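Local coordinates for protein glutathione reductase (Bartonella henselae, PDB 3O0H) that probably catalyses the NADPH-dependent reduction of glutathione disulfide to glutathione through a bound FAD and a redox-active disulfide, at residues Arg222-Leu227 with Asp233-Leu238; Ile361-Phe366 with Ile371-Leu376; Leu376-Ala381 with Val388-Thr393; Lys412-Gly417 with Ile421-His426. All blocks are in the same frame, centred on the assembly; numbering follows the deposited sequence.

Contact 1 (Arg222-Leu227 with Asp233-Leu238)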
loop_
_atom_site.group_PDB
_atom_site.type_symbol
_atom_site.label_atom_id
_atom_site.label_comp_id
_atom_site.label_asym_id
_atom_site.label_seq_id
_atom_site.Cartn_x
_atom_site.Cartn_y
_atom_site.Cartn_z
ATOM N N ARG B 222 15.925 -23.776 14.837
ATOM C CA ARG B 222 15.830 -24.928 15.768
ATOM C C ARG B 222 14.631 -25.835 15.532
ATOM O O ARG B 222 14.672 -27.010 15.874
ATOM C CB ARG B 222 15.836 -24.470 17.242
ATOM N N GLY B 223 13.563 -25.295 14.948
ATOM C CA GLY B 223 12.336 -26.076 14.729
ATOM C C GLY B 223 12.167 -26.487 13.271
ATOM O O GLY B 223 13.158 -26.639 12.546
ATOM N N ASP B 224 10.913 -26.689 12.848
ATOM C CA ASP B 224 10.613 -27.282 11.565
ATOM C C ASP B 224 10.347 -26.271 10.455
ATOM O O ASP B 224 10.396 -26.642 9.293
ATOM C CB ASP B 224 9.411 -28.231 11.678
ATOM C CG ASP B 224 8.086 -27.495 11.978
ATOM O OD1 ASP B 224 8.104 -26.463 12.695
ATOM O OD2 ASP B 224 7.024 -27.951 11.488
ATOM N N LEU B 225 10.027 -25.022 10.806
ATOM C CA LEU B 225 9.664 -23.974 9.812
ATOM C C LEU B 225 9.802 -22.590 10.423
ATOM O O LEU B 225 9.428 -22.388 11.573
ATOM C CB LEU B 225 8.207 -24.204 9.318
ATOM C CG LEU B 225 7.598 -23.383 8.176
ATOM C CD1 LEU B 225 8.350 -23.518 6.832
ATOM C CD2 LEU B 225 6.091 -23.809 8.024
ATOM N N ILE B 226 10.371 -21.666 9.666
ATOM C CA ILE B 226 10.546 -20.303 10.096
ATOM C C ILE B 226 9.239 -19.644 10.574
ATOM O O ILE B 226 8.127 -20.175 10.307
ATOM C CB ILE B 226 11.212 -19.424 9.021
ATOM C CG1 ILE B 226 10.374 -19.414 7.705
ATOM C CG2 ILE B 226 12.740 -19.845 8.878
ATOM C CD1 ILE B 226 10.811 -18.297 6.698
ATOM N N LEU B 227 9.409 -18.551 11.342
ATOM C CA LEU B 227 8.294 -17.730 11.849
ATOM C C LEU B 227 7.193 -18.501 12.583
ATOM O O LEU B 227 5.994 -18.472 12.244
ATOM C CB LEU B 227 7.729 -16.883 10.699
ATOM C CG LEU B 227 8.704 -15.916 10.045
ATOM C CD1 LEU B 227 8.057 -15.168 8.903
ATOM C CD2 LEU B 227 9.218 -14.938 11.075
ATOM N N ASP B 233 0.399 -20.363 6.179
ATOM C CA ASP B 233 0.641 -19.970 4.771
ATOM C C ASP B 233 1.775 -18.940 4.697
ATOM O O ASP B 233 2.620 -18.994 3.802
ATOM C CB ASP B 233 -0.604 -19.382 4.119
ATOM C CG ASP B 233 -1.566 -20.420 3.622
ATOM O OD1 ASP B 233 -1.133 -21.432 3.042
ATOM O OD2 ASP B 233 -2.774 -20.191 3.743
ATOM N N LEU B 234 1.806 -17.961 5.608
ATOM C CA LEU B 234 2.914 -16.988 5.593
ATOM C C LEU B 234 4.278 -17.648 5.807
ATOM O O LEU B 234 5.291 -17.278 5.191
ATOM C CB LEU B 234 2.713 -15.910 6.655
ATOM C CG LEU B 234 1.381 -15.164 6.571
ATOM C CD1 LEU B 234 1.115 -14.399 7.926
ATOM C CD2 LEU B 234 1.299 -14.259 5.306
ATOM N N ARG B 235 4.312 -18.611 6.707
ATOM C CA ARG B 235 5.564 -19.269 7.020
ATOM C C ARG B 235 6.015 -20.059 5.802
ATOM O O ARG B 235 7.201 -20.007 5.384
ATOM C CB ARG B 235 5.363 -20.209 8.200
ATOM C CG ARG B 235 4.912 -19.517 9.497
ATOM C CD ARG B 235 4.619 -20.541 10.571
ATOM N NE ARG B 235 5.790 -21.233 11.110
ATOM C CZ ARG B 235 5.707 -22.279 11.948
ATOM N NH1 ARG B 235 4.541 -22.731 12.378
ATOM N NH2 ARG B 235 6.801 -22.859 12.404
ATOM N N GLN B 236 5.070 -20.802 5.227
ATOM C CA GLN B 236 5.431 -21.735 4.171
ATOM C C GLN B 236 5.795 -20.978 2.917
ATOM O O GLN B 236 6.815 -21.281 2.303
ATOM C CB GLN B 236 4.321 -22.738 3.905
ATOM C CG GLN B 236 4.716 -23.819 2.867
ATOM C CD GLN B 236 5.688 -24.799 3.474
ATOM O OE1 GLN B 236 5.326 -25.516 4.406
ATOM N NE2 GLN B 236 6.959 -24.793 2.995
ATOM N N LEU B 237 4.981 -19.991 2.536
ATOM C CA LEU B 237 5.269 -19.247 1.295
ATOM C C LEU B 237 6.599 -18.522 1.376
ATOM O O LEU B 237 7.352 -18.465 0.365
ATOM C CB LEU B 237 4.154 -18.261 0.948
ATOM C CG LEU B 237 2.805 -18.840 0.532
ATOM C CD1 LEU B 237 1.673 -17.749 0.599
ATOM C CD2 LEU B 237 2.914 -19.401 -0.849
ATOM N N LEU B 238 6.904 -17.934 2.542
ATOM C CA LEU B 238 8.190 -17.246 2.691
ATOM C C LEU B 238 9.353 -18.248 2.595
ATOM O O LEU B 238 10.315 -18.042 1.832
ATOM C CB LEU B 238 8.286 -16.444 3.997
ATOM C CG LEU B 238 9.626 -15.751 4.229
ATOM C CD1 LEU B 238 9.976 -14.794 3.078
ATOM C CD2 LEU B 238 9.618 -14.968 5.614
#

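Contact 2 (Ile361-Phe366 with Ile371-Leu376)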
loop_
_atom_site.group_PDB
_atom_site.type_symbol
_atom_site.label_atom_id
_atom_site.label_comp_id
_atom_site.label_asym_id
_atom_site.label_seq_id
_atom_site.Cartn_x
_atom_site.Cartn_y
_atom_site.Cartn_z
ATOM N N ILE B 361 -3.425 -6.156 17.213
ATOM C CA ILE B 361 -2.226 -5.453 16.752
ATOM C C ILE B 361 -1.737 -6.042 15.419
ATOM O O ILE B 361 -1.524 -7.250 15.305
ATOM C CB ILE B 361 -1.074 -5.538 17.790
ATOM C CG1 ILE B 361 -1.498 -4.911 19.130
ATOM C CG2 ILE B 361 0.228 -4.827 17.219
ATOM C CD1 ILE B 361 -0.470 -5.128 20.255
ATOM N N THR B 362 -1.637 -5.196 14.405
ATOM C CA THR B 362 -1.051 -5.563 13.144
ATOM C C THR B 362 0.446 -5.561 13.245
ATOM O O THR B 362 1.045 -4.677 13.864
ATOM C CB THR B 362 -1.466 -4.569 12.029
ATOM O OG1 THR B 362 -2.885 -4.483 12.005
ATOM C CG2 THR B 362 -0.939 -5.024 10.652
ATOM N N THR B 363 1.061 -6.570 12.643
ATOM C CA THR B 363 2.486 -6.687 12.572
ATOM C C THR B 363 2.951 -6.915 11.147
ATOM O O THR B 363 2.196 -7.382 10.306
ATOM C CB THR B 363 3.076 -7.746 13.542
ATOM O OG1 THR B 363 2.509 -9.030 13.318
ATOM C CG2 THR B 363 2.794 -7.343 14.985
ATOM N N ALA B 364 4.182 -6.469 10.887
ATOM C CA ALA B 364 4.833 -6.646 9.593
ATOM C C ALA B 364 6.139 -7.390 9.785
ATOM O O ALA B 364 6.737 -7.314 10.850
ATOM C CB ALA B 364 5.071 -5.267 8.920
ATOM N N VAL B 365 6.573 -8.139 8.763
ATOM C CA VAL B 365 7.950 -8.626 8.693
ATOM C C VAL B 365 8.519 -8.159 7.371
ATOM O O VAL B 365 7.902 -8.431 6.346
ATOM C CB VAL B 365 8.002 -10.163 8.741
ATOM C CG1 VAL B 365 9.454 -10.647 8.766
ATOM C CG2 VAL B 365 7.189 -10.697 9.957
ATOM N N PHE B 366 9.637 -7.420 7.391
ATOM C CA PHE B 366 10.261 -6.939 6.170
ATOM C C PHE B 366 11.241 -7.950 5.618
ATOM O O PHE B 366 12.417 -7.672 5.313
ATOM C CB PHE B 366 10.835 -5.545 6.365
ATOM C CG PHE B 366 9.739 -4.537 6.558
ATOM C CD1 PHE B 366 9.342 -4.153 7.828
ATOM C CD2 PHE B 366 9.015 -4.083 5.450
ATOM C CE1 PHE B 366 8.279 -3.244 8.000
ATOM C CE2 PHE B 366 7.946 -3.185 5.615
ATOM C CZ PHE B 366 7.597 -2.770 6.881
ATOM N N ILE B 371 5.721 -9.569 4.632
ATOM C CA ILE B 371 4.573 -10.124 5.319
ATOM C C ILE B 371 3.858 -9.015 6.125
ATOM O O ILE B 371 4.514 -8.144 6.730
ATOM C CB ILE B 371 5.022 -11.234 6.293
ATOM C CG1 ILE B 371 5.328 -12.513 5.531
ATOM C CG2 ILE B 371 3.942 -11.548 7.363
ATOM C CD1 ILE B 371 6.102 -13.575 6.414
ATOM N N GLY B 372 2.537 -9.080 6.112
ATOM C CA GLY B 372 1.670 -8.334 7.007
ATOM C C GLY B 372 0.603 -9.248 7.576
ATOM O O GLY B 372 0.043 -10.135 6.878
ATOM N N THR B 373 0.280 -9.051 8.856
ATOM C CA THR B 373 -0.671 -9.935 9.522
ATOM C C THR B 373 -1.381 -9.212 10.685
ATOM O O THR B 373 -0.780 -8.396 11.383
ATOM C CB THR B 373 0.032 -11.216 10.025
ATOM O OG1 THR B 373 -0.937 -12.161 10.543
ATOM C CG2 THR B 373 1.111 -10.875 11.073
ATOM N N VAL B 374 -2.652 -9.484 10.822
ATOM C CA VAL B 374 -3.472 -8.947 11.925
ATOM C C VAL B 374 -4.500 -9.970 12.312
ATOM O O VAL B 374 -5.070 -10.640 11.470
ATOM C CB VAL B 374 -4.132 -7.563 11.527
ATOM C CG1 VAL B 374 -4.911 -7.644 10.256
ATOM C CG2 VAL B 374 -4.978 -6.978 12.643
ATOM N N GLY B 375 -4.741 -10.097 13.601
ATOM C CA GLY B 375 -5.745 -11.038 14.095
ATOM C C GLY B 375 -5.329 -12.490 13.977
ATOM O O GLY B 375 -4.145 -12.804 13.942
ATOM N N LEU B 376 -6.318 -13.366 13.918
ATOM C CA LEU B 376 -6.085 -14.789 14.095
ATOM C C LEU B 376 -5.622 -15.493 12.832
ATOM O O LEU B 376 -6.229 -15.356 11.762
ATOM C CB LEU B 376 -7.343 -15.467 14.568
ATOM C CG LEU B 376 -7.880 -15.013 15.936
ATOM C CD1 LEU B 376 -9.186 -15.680 16.166
ATOM C CD2 LEU B 376 -6.858 -15.279 17.106
HETATM O O HOH W 1 -3.397 -9.102 15.943
HETATM O O HOH W 2 -0.108 -9.354 14.489
#

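Contact 3 (Leu376-Ala381 with Val388-Thr393)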
loop_
_atom_site.group_PDB
_atom_site.type_symbol
_atom_site.label_atom_id
_atom_site.label_comp_id
_atom_site.label_asym_id
_atom_site.label_seq_id
_atom_site.Cartn_x
_atom_site.Cartn_y
_atom_site.Cartn_z
ATOM N N LEU B 376 -6.318 -13.366 13.918
ATOM C CA LEU B 376 -6.085 -14.789 14.095
ATOM C C LEU B 376 -5.622 -15.493 12.832
ATOM O O LEU B 376 -6.229 -15.356 11.762
ATOM C CB LEU B 376 -7.343 -15.467 14.568
ATOM C CG LEU B 376 -7.880 -15.013 15.936
ATOM C CD1 LEU B 376 -9.186 -15.680 16.166
ATOM C CD2 LEU B 376 -6.858 -15.279 17.106
ATOM N N SER B 377 -4.563 -16.281 12.989
ATOM C CA SER B 377 -4.211 -17.307 11.979
ATOM C C SER B 377 -5.369 -18.241 11.709
ATOM O O SER B 377 -6.284 -18.442 12.523
ATOM C CB SER B 377 -3.020 -18.136 12.457
ATOM O OG SER B 377 -3.422 -18.944 13.572
ATOM N N GLU B 378 -5.331 -18.838 10.540
ATOM C CA GLU B 378 -6.304 -19.815 10.172
ATOM C C GLU B 378 -6.456 -20.916 11.242
ATOM O O GLU B 378 -7.575 -21.268 11.658
ATOM C CB GLU B 378 -5.912 -20.372 8.788
ATOM C CG GLU B 378 -6.765 -21.482 8.328
ATOM C CD GLU B 378 -6.651 -21.770 6.832
ATOM O OE1 GLU B 378 -5.978 -21.035 6.070
ATOM O OE2 GLU B 378 -7.288 -22.735 6.428
ATOM N N GLU B 379 -5.341 -21.417 11.759
ATOM C CA GLU B 379 -5.396 -22.522 12.711
ATOM C C GLU B 379 -5.975 -22.073 14.082
ATOM O O GLU B 379 -6.810 -22.749 14.666
ATOM C CB GLU B 379 -3.986 -23.090 12.901
ATOM C CG GLU B 379 -3.846 -24.128 14.017
ATOM C CD GLU B 379 -4.300 -25.536 13.658
ATOM O OE1 GLU B 379 -4.757 -25.840 12.514
ATOM O OE2 GLU B 379 -4.167 -26.371 14.574
ATOM N N ASP B 380 -5.518 -20.938 14.590
ATOM C CA ASP B 380 -6.070 -20.428 15.832
ATOM C C ASP B 380 -7.579 -20.224 15.682
ATOM O O ASP B 380 -8.337 -20.614 16.571
ATOM C CB ASP B 380 -5.371 -19.139 16.252
ATOM C CG ASP B 380 -3.975 -19.383 16.845
ATOM O OD1 ASP B 380 -3.655 -20.545 17.170
ATOM O OD2 ASP B 380 -3.227 -18.410 17.008
ATOM N N ALA B 381 -8.009 -19.670 14.548
ATOM C CA ALA B 381 -9.423 -19.390 14.299
ATOM C C ALA B 381 -10.303 -20.664 14.333
ATOM O O ALA B 381 -11.355 -20.681 14.954
ATOM C CB ALA B 381 -9.607 -18.660 12.999
ATOM N N VAL B 388 -15.684 -21.258 10.513
ATOM C CA VAL B 388 -14.658 -20.366 9.982
ATOM C C VAL B 388 -14.642 -20.497 8.464
ATOM O O VAL B 388 -14.524 -21.598 7.912
ATOM C CB VAL B 388 -13.283 -20.708 10.568
ATOM C CG1 VAL B 388 -12.141 -19.907 9.850
ATOM C CG2 VAL B 388 -13.312 -20.495 12.116
ATOM N N GLU B 389 -14.842 -19.366 7.807
ATOM C CA GLU B 389 -14.825 -19.263 6.367
ATOM C C GLU B 389 -13.453 -18.665 6.003
ATOM O O GLU B 389 -13.001 -17.703 6.619
ATOM C CB GLU B 389 -15.943 -18.337 5.902
ATOM C CG GLU B 389 -17.376 -18.884 6.100
ATOM C CD GLU B 389 -18.442 -17.839 5.798
ATOM O OE1 GLU B 389 -18.106 -16.649 5.621
ATOM O OE2 GLU B 389 -19.601 -18.191 5.772
ATOM N N ILE B 390 -12.801 -19.270 5.017
ATOM C CA ILE B 390 -11.477 -18.838 4.557
ATOM C C ILE B 390 -11.577 -18.311 3.121
ATOM O O ILE B 390 -12.056 -19.014 2.212
ATOM C CB ILE B 390 -10.493 -19.996 4.577
ATOM C CG1 ILE B 390 -10.340 -20.576 5.987
ATOM C CG2 ILE B 390 -9.138 -19.536 3.999
ATOM C CD1 ILE B 390 -9.735 -19.602 6.975
ATOM N N TYR B 391 -11.098 -17.095 2.913
ATOM C CA TYR B 391 -11.066 -16.490 1.608
ATOM C C TYR B 391 -9.595 -16.267 1.303
ATOM O O TYR B 391 -8.948 -15.441 1.950
ATOM C CB TYR B 391 -11.837 -15.167 1.566
ATOM C CG TYR B 391 -13.318 -15.350 1.913
ATOM C CD1 TYR B 391 -14.294 -15.362 0.923
ATOM C CD2 TYR B 391 -13.727 -15.461 3.249
ATOM C CE1 TYR B 391 -15.663 -15.519 1.245
ATOM C CE2 TYR B 391 -15.100 -15.622 3.591
ATOM C CZ TYR B 391 -16.052 -15.648 2.588
ATOM O OH TYR B 391 -17.369 -15.796 2.908
ATOM N N ARG B 392 -9.091 -17.065 0.368
ATOM C CA ARG B 392 -7.662 -17.189 0.079
ATOM C C ARG B 392 -7.388 -16.981 -1.395
ATOM O O ARG B 392 -8.054 -17.576 -2.261
ATOM C CB ARG B 392 -7.217 -18.588 0.474
ATOM C CG ARG B 392 -5.714 -18.854 0.429
ATOM C CD ARG B 392 -5.414 -20.289 0.870
ATOM N NE ARG B 392 -3.979 -20.575 0.955
ATOM C CZ ARG B 392 -3.192 -20.838 -0.091
ATOM N NH1 ARG B 392 -3.681 -20.850 -1.326
ATOM N NH2 ARG B 392 -1.899 -21.099 0.091
ATOM N N THR B 393 -6.380 -16.161 -1.695
ATOM C CA THR B 393 -5.966 -15.984 -3.081
ATOM C C THR B 393 -4.473 -15.810 -3.185
ATOM O O THR B 393 -3.889 -15.096 -2.395
ATOM C CB THR B 393 -6.697 -14.789 -3.793
ATOM O OG1 THR B 393 -6.334 -14.798 -5.183
ATOM C CG2 THR B 393 -6.348 -13.435 -3.171
#

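Contact 4 (Lys412-Gly417 with Ile421-His426)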
loop_
_atom_site.group_PDB
_atom_site.type_symbol
_atom_site.label_atom_id
_atom_site.label_comp_id
_atom_site.label_asym_id
_atom_site.label_seq_id
_atom_site.Cartn_x
_atom_site.Cartn_y
_atom_site.Cartn_z
ATOM N N LYS B 412 -5.237 -13.519 2.490
ATOM C CA LYS B 412 -6.196 -14.447 3.080
ATOM C C LYS B 412 -7.021 -13.739 4.153
ATOM O O LYS B 412 -6.484 -13.048 4.994
ATOM C CB LYS B 412 -5.480 -15.678 3.609
ATOM C CG LYS B 412 -6.397 -16.689 4.239
ATOM C CD LYS B 412 -5.722 -18.018 4.502
ATOM C CE LYS B 412 -4.870 -17.997 5.753
ATOM N NZ LYS B 412 -4.076 -19.240 6.001
ATOM N N LEU B 413 -8.347 -13.855 4.078
ATOM C CA LEU B 413 -9.206 -13.359 5.146
ATOM C C LEU B 413 -9.812 -14.548 5.892
ATOM O O LEU B 413 -10.237 -15.513 5.304
ATOM C CB LEU B 413 -10.272 -12.460 4.563
ATOM C CG LEU B 413 -9.805 -11.216 3.819
ATOM C CD1 LEU B 413 -10.979 -10.477 3.185
ATOM C CD2 LEU B 413 -9.018 -10.323 4.742
ATOM N N VAL B 414 -9.827 -14.456 7.212
ATOM C CA VAL B 414 -10.283 -15.510 8.062
ATOM C C VAL B 414 -11.556 -14.966 8.709
ATOM O O VAL B 414 -11.552 -13.921 9.352
ATOM C CB VAL B 414 -9.254 -15.882 9.106
ATOM C CG1 VAL B 414 -9.841 -16.979 10.009
ATOM C CG2 VAL B 414 -7.939 -16.381 8.478
ATOM N N VAL B 415 -12.649 -15.665 8.525
ATOM C CA VAL B 415 -13.962 -15.076 8.862
ATOM C C VAL B 415 -14.728 -15.968 9.850
ATOM O O VAL B 415 -14.741 -17.181 9.695
ATOM C CB VAL B 415 -14.747 -14.796 7.548
ATOM C CG1 VAL B 415 -16.178 -14.316 7.840
ATOM C CG2 VAL B 415 -13.961 -13.767 6.680
ATOM N N ASP B 416 -15.353 -15.362 10.861
ATOM C CA ASP B 416 -16.215 -16.099 11.770
ATOM C C ASP B 416 -17.534 -16.225 11.029
ATOM O O ASP B 416 -18.214 -15.245 10.796
ATOM C CB ASP B 416 -16.339 -15.345 13.105
ATOM C CG ASP B 416 -17.412 -15.935 14.046
ATOM O OD1 ASP B 416 -18.058 -16.924 13.686
ATOM O OD2 ASP B 416 -17.593 -15.360 15.136
ATOM N N GLY B 417 -17.872 -17.438 10.639
ATOM C CA GLY B 417 -19.109 -17.728 9.880
ATOM C C GLY B 417 -20.432 -17.381 10.552
ATOM O O GLY B 417 -21.425 -17.166 9.879
ATOM N N ILE B 421 -17.918 -11.562 11.073
ATOM C CA ILE B 421 -16.784 -10.665 11.346
ATOM C C ILE B 421 -15.466 -11.245 10.759
ATOM O O ILE B 421 -15.172 -12.446 10.906
ATOM C CB ILE B 421 -16.636 -10.368 12.848
ATOM C CG1 ILE B 421 -17.871 -9.611 13.385
ATOM C CG2 ILE B 421 -15.413 -9.515 13.078
ATOM C CD1 ILE B 421 -17.947 -9.480 14.922
ATOM N N VAL B 422 -14.683 -10.390 10.105
ATOM C CA VAL B 422 -13.329 -10.775 9.657
ATOM C C VAL B 422 -12.466 -10.715 10.910
ATOM O O VAL B 422 -12.284 -9.641 11.512
ATOM C CB VAL B 422 -12.758 -9.853 8.621
ATOM C CG1 VAL B 422 -11.388 -10.388 8.155
ATOM C CG2 VAL B 422 -13.733 -9.682 7.470
ATOM N N VAL B 423 -11.994 -11.890 11.322
ATOM C CA VAL B 423 -11.219 -12.057 12.539
ATOM C C VAL B 423 -9.728 -12.216 12.335
ATOM O O VAL B 423 -8.969 -12.212 13.310
ATOM C CB VAL B 423 -11.714 -13.259 13.352
ATOM C CG1 VAL B 423 -13.211 -13.039 13.757
ATOM C CG2 VAL B 423 -11.515 -14.579 12.598
ATOM N N GLY B 424 -9.298 -12.370 11.091
ATOM C CA GLY B 424 -7.868 -12.427 10.773
ATOM C C GLY B 424 -7.626 -12.035 9.315
ATOM O O GLY B 424 -8.483 -12.269 8.463
ATOM N N ALA B 425 -6.458 -11.453 9.036
ATOM C CA ALA B 425 -6.087 -11.079 7.682
ATOM C C ALA B 425 -4.557 -11.180 7.576
ATOM O O ALA B 425 -3.822 -10.661 8.440
ATOM C CB ALA B 425 -6.565 -9.628 7.330
ATOM N N HIS B 426 -4.118 -11.818 6.489
ATOM C CA HIS B 426 -2.731 -12.238 6.276
ATOM C C HIS B 426 -2.320 -11.981 4.841
ATOM O O HIS B 426 -3.044 -12.342 3.923
ATOM C CB HIS B 426 -2.590 -13.719 6.631
ATOM C CG HIS B 426 -3.237 -14.050 7.928
ATOM N ND1 HIS B 426 -2.720 -13.637 9.139
ATOM C CD2 HIS B 426 -4.422 -14.651 8.204
ATOM C CE1 HIS B 426 -3.542 -14.007 10.103
ATOM N NE2 HIS B 426 -4.570 -14.650 9.564
#

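Contact 1 (Arg222-Leu227 with Asp233-Leu238)
R235 reaches from helix 232-245 back to the loop that precedes it and grips two successive carbonyls, those of L225 and I226. The two segments belong to a Rossmann-type unit: the loop joins strand 216-220 of a parallel sheet to the helix, in the part of the protein that probably binds NADPH, as in related reductases. R235 NE donates to I226 O at 2.7 Å, almost straight (172°), and NH2 donates to L225 O at 2.8 Å. Both acceptors lie in the guanidinium plane, although the NH2 donor stands above the plane of the L225 carbonyl. A bend in the arginine chain (chi3 70°) turns NE and NH2 together toward the loop, and the two bonds fix the rotation of the group. D224 adds a long salt bridge, OD1 to R235 NH2 at 3.8 Å, its carboxylate turned steeply against the guanidinium.

L225 suits its place because it can cover a cation without competing for its N-H groups: L225 CD2 lies over one guanidinium face, offset toward its rim, 4.0 Å from R235 NE. About one turn along the helix, at L238, the contact becomes apolar. I226 CD1 meets L238 CD2 at 3.7 Å, and the two side chains cross at about a right angle; L227 CD1 reaches the same methyl at 3.6 Å.

Farther out, Y251 OH is hydrogen-bonded to I226 N, and backbone bonding ties L227 to G199, which would help to hold the loop carbonyls where the arginine meets them. Q236, whose NE2 is hydrogen-bonded to D240, brings OE1 to 4.1 Å from L225 CD2.

Contact 2 (Ile361-Phe366 with Ile371-Leu376)
T363 and T373 face each other as an antiparallel hydrogen-bonded pair, and V365 with I371 forms the next. Four backbone bonds join these pairs; the one from T363 N to T373 O, at 2.9 Å, is nearly straight (170°). Between them A364 and G372 form a non-hydrogen-bonded pair, where CA-H...O contacts take over, A364 CA lying 3.2 Å from I371 O.

Side-chain packing follows the pairs. T363 and T373 run side by side, OG1 of T363 lying 3.2 Å from CG2 of T373, while T373 OG1 bonds to H426 on the neighbouring strand. V365 and I371, both branched at CB and so well suited to extended chain, meet with V365 CB 4.0 Å from I371 CB.

Waters carry the pairing past the strand end. One receives the G375 N-H and donates to I361 O at 2.7 Å; a second also donates to I361 O and bonds T363 OG1. G375 has a positive phi (72°), a conformation that glycine adopts easily.

M456 and V458 of the second subunit pack on I361, T362 and A364. The arrangement is a beta hairpin, whose outer strand borders the antiparallel sheet of the dimerisation domain found in disulfide reductases.

Contact 3 (Leu376-Ala381 with Val388-Thr393)
The carboxylate of E378 lies flat against I390, which covers one of its faces. I390 CD1 stands almost directly over the carboxylate carbon, CD, at 3.8 Å, and I390 CG1 comes as close to OE2. Near the carboxylate plane, at its edge, K412 NZ forms a salt bridge with OE1, while OE2 is hydrogen-bonded to the hydroxyls of Y474 and Y476. E378 reaches the strand because CG is anti to its backbone N (chi1 175°) and the chain stays extended beyond it; the side chain then crosses that of I390 at about a right angle. The second flat group, the ring of Y391, belongs to the other face of the sheet, where K449 makes a cation-pi contact with it.

One helical turn farther on, A381 points at V388. Its small side chain allows helix 378-384 to come close to strand 387-395: A381 CB is 4.2 Å from V388 CG2, and the same methyl is 3.5 Å from A381 O. V414, on the adjoining strand, packs on both residues.

The helix starts at S377, the N-cap. S377 OG accepts from D380 N at 3.1 Å, nearly straight (163°), and D231 OD2 accepts from the amide of E378, so two amides of the first turn have acceptors.

No hydrogen bond links the two segments. Helix and strand meet through methyls and one carboxylate lying flat on I390. Around E378, a lysine, two tyrosine hydroxyls and the helix N-terminus probably stabilise its negative charge, although D233 OD2, 4.0 Å from E378 OE1, would oppose this while sharing K412 as counter-charge.

Contact 4 (Lys412-Gly417 with Ile421-His426)
V414 and H426 belong to the tightly packed part of this hairpin. V414 CG2 lies at the edge of the histidine ring, near its plane, 3.9 Å from H426 CD2. The ring cannot turn freely, because ND1 is hydrogen-bonded to T373 and NE2 to the carbonyl of L376. G424 lies opposite V414, and its lack of a side chain suits a spot on which V414 CB and H426 NE2 close in. Beyond the ring, K412 and H426 pair through two backbone bonds, K412 N to H426 O being 2.9 Å. The K412 side chain bends at chi3 and carries NZ, the partner of E378, to salt bridges with D231 and D233 as well. On the opposite face L413 CD2 packs on A425 CB at 3.6 Å, with F452 over L413 and V422.

Halfway along, the antiparallel pairing is broken by a classic beta bulge. V423 and G424 both face V414, whose single carbonyl oxygen accepts V423 N at 2.9 Å and G424 N at 3.2 Å. V423 has the nearly helical backbone expected of the first bulge residue (psi -9°), which shifts the register by one.

At and beyond the bulge the packing is looser. D416 N still bonds I421 O at 2.9 Å, nearly straight (168°), but the partly exposed I421 side chain comes no nearer to the other strand than 5.0 Å, from I421 CB to D416 CB. V423 touches D416 through CG1, 3.9 Å from D416 CB. The D416 carboxylate turns instead into the connecting turn, where OD1 accepts from the amide of E418.

In the fold
Along the chain the four contacts follow one another. Contact 1 lies in the Rossmann-type region; contacts 2, 3 and 4 belong to the dimerisation domain and reach one antiparallel sheet. Contacts 3 and 4 are closest, their centres about 6 Å apart, with strands 387-395 and 409-416 adjacent; contact 2 lies about 13 Å from contact 4, centre to centre, through neighbouring strands 371-375 and 422-428, and shares L376 with contact 3. Contact 1, about 15 Å from contact 2 centre to centre, sets helix 232-245 against this sheet: L227, L234 and L238 pack on I371, while D233 forms salt bridges with R392 and K412. The two domains are joined by an oily patch beside a charged cluster.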